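Local structure of bifunctional protein FolD (Thermus thermophilus, 6V6Y) at residues I79-D85 with A109-K114. The protein probably oxidises 5,10-methylenetetrahydrofolate with NADP(+) and then hydrolyses the resulting 5,10-methenyl form to 10-formyltetrahydrofolate, as a homodimeric enzyme of one-carbon metabolism. Numbering follows the deposited sequence.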
ATOM      1  N   ILE A  79      -5.712   6.818  25.506  1.00 46.05           N
ATOM      2  CA  ILE A  79      -5.108   7.311  24.267  1.00 45.45           C
ATOM      3  C   ILE A  79      -5.599   8.716  23.938  1.00 44.96           C
ATOM      4  O   ILE A  79      -4.813   9.581  23.528  1.00 45.99           O
ATOM      5  CB  ILE A  79      -5.384   6.328  23.110  1.00 48.56           C
ATOM      6  CG1 ILE A  79      -4.625   5.022  23.342  1.00 42.51           C
ATOM      7  CG2 ILE A  79      -5.009   6.959  21.769  1.00 45.18           C
ATOM      8  CD1 ILE A  79      -5.179   3.861  22.581  1.00 47.04           C
ATOM      9  N   ALA A  80      -6.905   8.970  24.089  1.00 49.22           N
ATOM     10  CA  ALA A  80      -7.419  10.314  23.833  1.00 49.18           C
ATOM     11  C   ALA A  80      -6.781  11.324  24.778  1.00 49.82           C
ATOM     12  O   ALA A  80      -6.394  12.425  24.360  1.00 48.73           O
ATOM     13  CB  ALA A  80      -8.939  10.341  23.970  1.00 48.30           C
ATOM     14  N   ALA A  81      -6.646  10.958  26.055  1.00 48.60           N
ATOM     15  CA  ALA A  81      -5.942  11.815  27.006  1.00 45.56           C
ATOM     16  C   ALA A  81      -4.518  12.096  26.542  1.00 51.41           C
ATOM     17  O   ALA A  81      -4.057  13.242  26.596  1.00 51.35           O
ATOM     18  CB  ALA A  81      -5.938  11.160  28.387  1.00 40.20           C
ATOM     19  N   LEU A  82      -3.807  11.059  26.060  1.00 49.20           N
ATOM     20  CA  LEU A  82      -2.437  11.257  25.589  1.00 46.40           C
ATOM     21  C   LEU A  82      -2.387  12.031  24.274  1.00 46.93           C
ATOM     22  O   LEU A  82      -1.430  12.783  24.039  1.00 47.03           O
ATOM     23  CB  LEU A  82      -1.728   9.909  25.444  1.00 44.98           C
ATOM     24  CG  LEU A  82      -1.553   9.053  26.692  1.00 46.84           C
ATOM     25  CD1 LEU A  82      -0.888   7.715  26.354  1.00 43.36           C
ATOM     26  CD2 LEU A  82      -0.749   9.808  27.754  1.00 46.97           C
ATOM     27  N   ASN A  83      -3.385  11.854  23.395  1.00 47.17           N
ATOM     28  CA  ASN A  83      -3.448  12.663  22.174  1.00 47.93           C
ATOM     29  C   ASN A  83      -3.498  14.146  22.501  1.00 50.92           C
ATOM     30  O   ASN A  83      -2.839  14.962  21.841  1.00 52.58           O
ATOM     31  CB  ASN A  83      -4.673  12.295  21.333  1.00 50.02           C
ATOM     32  CG  ASN A  83      -4.492  11.014  20.540  1.00 48.97           C
ATOM     33  OD1 ASN A  83      -3.365  10.594  20.226  1.00 48.21           O
ATOM     34  ND2 ASN A  83      -5.612  10.378  20.214  1.00 49.17           N
ATOM     35  N   ALA A  84      -4.283  14.520  23.514  1.00 51.68           N
ATOM     36  CA  ALA A  84      -4.413  15.925  23.885  1.00 54.26           C
ATOM     37  C   ALA A  84      -3.265  16.424  24.758  1.00 56.50           C
ATOM     38  O   ALA A  84      -3.042  17.641  24.826  1.00 58.86           O
ATOM     39  CB  ALA A  84      -5.747  16.154  24.601  1.00 54.00           C
ATOM     40  N   ASP A  85      -2.527  15.527  25.413  1.00 52.77           N
ATOM     41  CA  ASP A  85      -1.402  15.928  26.255  1.00 50.90           C
ATOM     42  C   ASP A  85      -0.296  16.488  25.372  1.00 57.29           C
ATOM     43  O   ASP A  85       0.464  15.743  24.740  1.00 55.92           O
ATOM     44  CB  ASP A  85      -0.905  14.753  27.086  1.00 48.25           C
ATOM     45  CG  ASP A  85       0.114  15.169  28.140  1.00 52.50           C
ATOM     46  OD1 ASP A  85       0.861  16.161  27.933  1.00 52.23           O
ATOM     47  OD2 ASP A  85       0.174  14.472  29.174  1.00 52.08           O
ATOM     48  N   ALA A 109      -7.245   5.071  16.910  1.00 48.48           N
ATOM     49  CA  ALA A 109      -7.468   6.124  17.901  1.00 50.96           C
ATOM     50  C   ALA A 109      -6.233   6.981  18.140  1.00 47.81           C
ATOM     51  O   ALA A 109      -6.369   8.132  18.562  1.00 48.51           O
ATOM     52  CB  ALA A 109      -7.922   5.526  19.230  1.00 47.48           C
ATOM     53  N   ILE A 110      -5.034   6.459  17.877  1.00 45.83           N
ATOM     54  CA  ILE A 110      -3.827   7.238  18.119  1.00 45.63           C
ATOM     55  C   ILE A 110      -3.758   8.368  17.109  1.00 48.57           C
ATOM     56  O   ILE A 110      -4.014   8.165  15.918  1.00 45.50           O
ATOM     57  CB  ILE A 110      -2.575   6.355  18.011  1.00 47.74           C
ATOM     58  CG1 ILE A 110      -2.688   5.131  18.923  1.00 48.92           C
ATOM     59  CG2 ILE A 110      -1.330   7.185  18.289  1.00 43.83           C
ATOM     60  CD1 ILE A 110      -1.688   4.038  18.596  1.00 43.40           C
ATOM     61  N   HIS A 111      -3.414   9.566  17.568  1.00 49.42           N
ATOM     62  CA  HIS A 111      -3.316  10.676  16.631  1.00 48.29           C
ATOM     63  C   HIS A 111      -2.185  10.426  15.634  1.00 50.92           C
ATOM     64  O   HIS A 111      -1.067  10.070  16.041  1.00 50.41           O
ATOM     65  CB  HIS A 111      -3.089  12.011  17.328  1.00 49.77           C
ATOM     66  CG  HIS A 111      -3.262  13.173  16.405  1.00 55.75           C
ATOM     67  ND1 HIS A 111      -2.224  13.690  15.659  1.00 57.19           N
ATOM     68  CD2 HIS A 111      -4.371  13.868  16.042  1.00 57.67           C
ATOM     69  CE1 HIS A 111      -2.677  14.679  14.907  1.00 59.67           C
ATOM     70  NE2 HIS A 111      -3.978  14.804  15.117  1.00 57.78           N
ATOM     71  N   PRO A 112      -2.421  10.629  14.335  1.00 54.21           N
ATOM     72  CA  PRO A 112      -1.399  10.270  13.339  1.00 49.59           C
ATOM     73  C   PRO A 112      -0.071  10.964  13.550  1.00 48.70           C
ATOM     74  O   PRO A 112       0.975  10.414  13.176  1.00 50.61           O
ATOM     75  CB  PRO A 112      -2.049  10.686  12.008  1.00 53.25           C
ATOM     76  CG  PRO A 112      -3.516  10.777  12.304  1.00 50.47           C
ATOM     77  CD  PRO A 112      -3.632  11.206  13.714  1.00 50.43           C
ATOM     78  N   LEU A 113      -0.066  12.148  14.154  1.00 50.65           N
ATOM     79  CA  LEU A 113       1.196  12.846  14.361  1.00 52.65           C
ATOM     80  C   LEU A 113       1.991  12.294  15.535  1.00 47.07           C
ATOM     81  O   LEU A 113       3.148  12.687  15.717  1.00 46.59           O
ATOM     82  CB  LEU A 113       0.944  14.341  14.571  1.00 55.67           C
ATOM     83  CG  LEU A 113       0.337  15.113  13.393  1.00 59.02           C
ATOM     84  CD1 LEU A 113       0.397  16.606  13.667  1.00 57.33           C
ATOM     85  CD2 LEU A 113       1.045  14.775  12.094  1.00 56.88           C
ATOM     86  N   LYS A 114       1.390  11.420  16.338  1.00 43.69           N
ATOM     87  CA  LYS A 114       2.064  10.769  17.450  1.00 46.15           C
ATOM     88  C   LYS A 114       2.217   9.273  17.206  1.00 45.94           C
ATOM     89  O   LYS A 114       2.663   8.538  18.095  1.00 43.95           O
ATOM     90  CB  LYS A 114       1.295  11.036  18.748  1.00 45.43           C
ATOM     91  CG  LYS A 114       1.210  12.529  19.136  1.00 48.48           C
ATOM     92  CD  LYS A 114       0.390  12.714  20.411  1.00 49.13           C
ATOM     93  CE  LYS A 114       0.211  14.196  20.809  1.00 52.28           C
ATOM     94  NZ  LYS A 114      -0.165  14.357  22.265  1.00 46.53           N
TER
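The C-terminal end of helix 72-84 in the catalytic domain is held to the loop 109-114 by K114, whose NZ donates to the last carbonyls of the helix and to one just beyond it, and by a two-pronged amide grip from N83. K114 NZ lies 2.7 Å from L82 O, 2.8 Å from N83 O and 2.9 Å from D85 O, D85 being the first residue past the helix; a weak further bond runs to V88 O. The L82 bond lies in the carbonyl plane, whereas NZ sits 60° above that of N83. The K114 side chain is extended beyond CG, which carries its ammonium group across to the helix end, and its positive charge probably complements the negative end of the helix dipole. Replacing the lysine with an alanine would remove the donor shared by L82, N83 and D85, and the chain leaving the helix would probably be less firmly held.

From the same last turn, the N83 side chain spans A109 and H111. N83 ND2 donates to A109 O (2.9 Å), which lies close to the amide plane, while N83 OD1 accepts from H111 N (2.9 Å, N-H...O angle 155°). Both polar ends of the amide are thus used, which fixes its flip. With CG anti to the carbonyl carbon (chi1 -78°), the group reaches the loop backbone. One turn earlier, I79 CG2 packs 4.1 Å from A109 CB and equally far from I110 CG1.

I79 also touches I35, I110 touches V93, and K114 pairs through its backbone with I91. The contact therefore joins a helix to the connection after helix 103-109 beside the parallel strands 31-37 and 90-93, as expected of an alpha/beta domain with helices packed on a parallel sheet.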